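Local atomic coordinates of uncharacterized protein (Aeropyrum pernix, PDB entry 3P1Z), a protein that is of unknown function but may bind nucleic acid and cleave introns from tRNA precursors. Residues G6-L17 and G59-R67. Residues are numbered along the deposited sequence; the frame is centred on the assembly and turned at random.
Sequences GEVAGCKAAARL and GMLCMGETR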
# COMPACT_ATOMS: atom_id res chain seq x y z
N GLY A 6 -47.75 22.30 16.76
CA GLY A 6 -46.38 21.86 16.94
C GLY A 6 -46.33 20.35 16.83
O GLY A 6 -47.29 19.66 17.19
N GLU A 7 -45.23 19.82 16.31
CA GLU A 7 -45.04 18.37 16.19
C GLU A 7 -44.15 17.85 17.32
O GLU A 7 -42.92 17.81 17.19
CB GLU A 7 -44.43 18.04 14.81
CG GLU A 7 -44.50 16.56 14.40
CD GLU A 7 -43.85 16.31 13.05
OE1 GLU A 7 -44.31 15.40 12.32
OE2 GLU A 7 -42.87 17.02 12.70
N VAL A 8 -44.77 17.46 18.43
CA VAL A 8 -44.03 17.01 19.62
C VAL A 8 -44.10 15.49 19.81
O VAL A 8 -43.40 14.93 20.66
CB VAL A 8 -44.52 17.73 20.92
CG1 VAL A 8 -44.64 19.24 20.70
CG2 VAL A 8 -45.84 17.15 21.42
N ALA A 9 -44.92 14.82 19.00
CA ALA A 9 -45.08 13.37 19.04
C ALA A 9 -43.80 12.64 18.57
O ALA A 9 -43.31 12.89 17.47
CB ALA A 9 -46.29 12.93 18.19
N GLY A 10 -43.26 11.75 19.40
CA GLY A 10 -42.10 10.97 19.02
C GLY A 10 -40.75 11.48 19.51
O GLY A 10 -39.79 10.71 19.60
N CYS A 11 -40.66 12.77 19.80
CA CYS A 11 -39.46 13.35 20.40
C CYS A 11 -39.53 13.13 21.90
O CYS A 11 -40.62 13.13 22.47
CB CYS A 11 -39.40 14.85 20.11
SG CYS A 11 -40.37 15.34 18.66
N LYS A 12 -38.39 12.93 22.54
CA LYS A 12 -38.34 12.89 24.00
C LYS A 12 -37.83 14.22 24.55
O LYS A 12 -37.43 14.30 25.71
CB LYS A 12 -37.46 11.73 24.51
CG LYS A 12 -38.10 10.36 24.47
CD LYS A 12 -37.06 9.31 24.80
CE LYS A 12 -37.47 7.91 24.35
NZ LYS A 12 -36.28 7.02 24.18
N ALA A 13 -37.87 15.25 23.71
CA ALA A 13 -37.44 16.61 24.06
C ALA A 13 -37.24 17.49 22.82
O ALA A 13 -36.98 16.99 21.72
CB ALA A 13 -36.16 16.58 24.89
N ALA A 14 -37.33 18.80 22.99
CA ALA A 14 -37.28 19.74 21.86
C ALA A 14 -36.35 20.92 22.13
O ALA A 14 -36.37 21.51 23.21
CB ALA A 14 -38.68 20.23 21.51
N ALA A 15 -35.54 21.27 21.13
CA ALA A 15 -34.42 22.19 21.32
C ALA A 15 -34.23 23.19 20.19
O ALA A 15 -34.50 22.90 19.03
CB ALA A 15 -33.12 21.40 21.55
N ARG A 16 -33.76 24.38 20.54
CA ARG A 16 -33.53 25.43 19.56
C ARG A 16 -32.04 25.62 19.35
O ARG A 16 -31.24 25.35 20.23
CB ARG A 16 -34.10 26.75 20.05
CG ARG A 16 -33.20 27.44 21.03
CD ARG A 16 -33.50 28.92 21.14
NE ARG A 16 -32.82 29.50 22.29
CZ ARG A 16 -33.34 29.57 23.51
NH1 ARG A 16 -34.57 29.10 23.74
NH2 ARG A 16 -32.65 30.11 24.51
N LEU A 17 -31.67 26.12 18.18
CA LEU A 17 -30.27 26.32 17.89
C LEU A 17 -29.91 27.78 18.07
O LEU A 17 -30.34 28.64 17.30
CB LEU A 17 -29.96 25.90 16.46
CG LEU A 17 -28.47 26.00 16.13
CD1 LEU A 17 -27.69 25.10 17.08
CD2 LEU A 17 -28.23 25.62 14.68
N GLY A 59 -33.58 10.53 16.45
CA GLY A 59 -34.95 11.00 16.33
C GLY A 59 -35.56 11.37 17.67
O GLY A 59 -36.77 11.66 17.74
N MET A 60 -34.73 11.37 18.71
CA MET A 60 -35.16 11.64 20.09
C MET A 60 -35.13 13.12 20.48
O MET A 60 -35.66 13.51 21.53
CB MET A 60 -34.28 10.88 21.09
CG MET A 60 -34.02 9.42 20.75
SD MET A 60 -35.51 8.43 20.80
CE MET A 60 -35.96 8.43 19.07
N LEU A 61 -34.50 13.95 19.67
CA LEU A 61 -34.42 15.36 19.99
C LEU A 61 -34.82 16.22 18.80
O LEU A 61 -34.20 16.19 17.75
CB LEU A 61 -33.01 15.74 20.47
CG LEU A 61 -32.84 17.26 20.66
CD1 LEU A 61 -33.49 17.77 21.95
CD2 LEU A 61 -31.37 17.65 20.62
N CYS A 62 -35.88 16.98 18.97
CA CYS A 62 -36.33 17.83 17.88
C CYS A 62 -35.63 19.17 17.99
O CYS A 62 -35.33 19.63 19.09
CB CYS A 62 -37.85 17.98 17.90
SG CYS A 62 -38.72 16.40 18.12
N MET A 63 -35.34 19.77 16.85
CA MET A 63 -34.76 21.10 16.81
C MET A 63 -35.77 22.02 16.17
O MET A 63 -35.57 22.48 15.04
CB MET A 63 -33.46 21.10 15.99
CG MET A 63 -32.31 20.31 16.60
SD MET A 63 -31.76 21.00 18.18
CE MET A 63 -31.47 22.71 17.72
N GLY A 64 -36.86 22.27 16.89
CA GLY A 64 -37.97 23.06 16.37
C GLY A 64 -38.97 22.13 15.70
O GLY A 64 -39.49 21.21 16.33
N GLU A 65 -39.21 22.38 14.42
CA GLU A 65 -40.05 21.51 13.59
C GLU A 65 -39.20 20.55 12.77
O GLU A 65 -39.72 19.79 11.95
CB GLU A 65 -40.95 22.33 12.67
CG GLU A 65 -42.18 22.88 13.37
CD GLU A 65 -42.91 21.80 14.15
OE1 GLU A 65 -43.58 20.95 13.51
OE2 GLU A 65 -42.82 21.81 15.40
N THR A 66 -37.89 20.59 13.00
CA THR A 66 -36.97 19.75 12.25
C THR A 66 -36.64 18.48 13.03
O THR A 66 -36.36 18.54 14.23
CB THR A 66 -35.68 20.52 11.90
OG1 THR A 66 -36.03 21.71 11.20
CG2 THR A 66 -34.78 19.67 11.03
N ARG A 67 -36.69 17.34 12.36
CA ARG A 67 -36.38 16.08 13.03
C ARG A 67 -35.19 15.34 12.44
O ARG A 67 -34.67 15.69 11.38
CB ARG A 67 -37.60 15.15 13.01
CG ARG A 67 -38.80 15.67 13.75
CD ARG A 67 -39.60 14.50 14.29
NE ARG A 67 -40.86 14.93 14.89
CZ ARG A 67 -41.75 14.11 15.45
NH1 ARG A 67 -41.53 12.80 15.49
NH2 ARG A 67 -42.87 14.62 15.96
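A15 packs on L61 and M63, M60 meets K12, and R67 reaches E7 and C11, around a short parallel pairing of A13-A15 with L61-M63 and the C11–C62 disulfide. The contact joins the edge strand 14-18 of the antiparallel sheet to the loop between helices 49-57 and 68-79. It lies in the region matching the N-terminal domain of SEN2-like tRNA-intron endonucleases. A14 and C62 form a single beta bridge, in which C62 bonds to both neighbours of A14. C62 N donates to A13 O (3.0 Å) nearly straight and in the carbonyl plane. A15 N donates back to C62 O. Residues 21-26 pair with the other side of the strand. A15 CB lies 3.7 Å from both L61 CD1 and M63 SD, while V22 touches both A15 and M63. M63 bends at chi2 and chi3, which brings CE to 3.7 Å from L17 CB. M60 meets K12 through backbone and side chain. Its O accepts K12 N (3.0 Å) from above the carbonyl plane. The two side chains lie side by side and point the same way, with K12 NZ 3.7 Å from M60 SD; Y32 of helix 30-38 touches both. At the exposed end, E65 OE2 takes E7 N on its syn lone pair, with an almost linear N-H. R67 reaches the 6-17 segment with an extended chain from CG to NE. E7 OE2 makes a long salt bridge to R67 NE, of charges only: it lies well out of the guanidinium plane and no N-H points at it. E7 OE1 lies over one guanidinium face; over the other, C11 SG sits above the centre, 3.7 Å from R67 CZ.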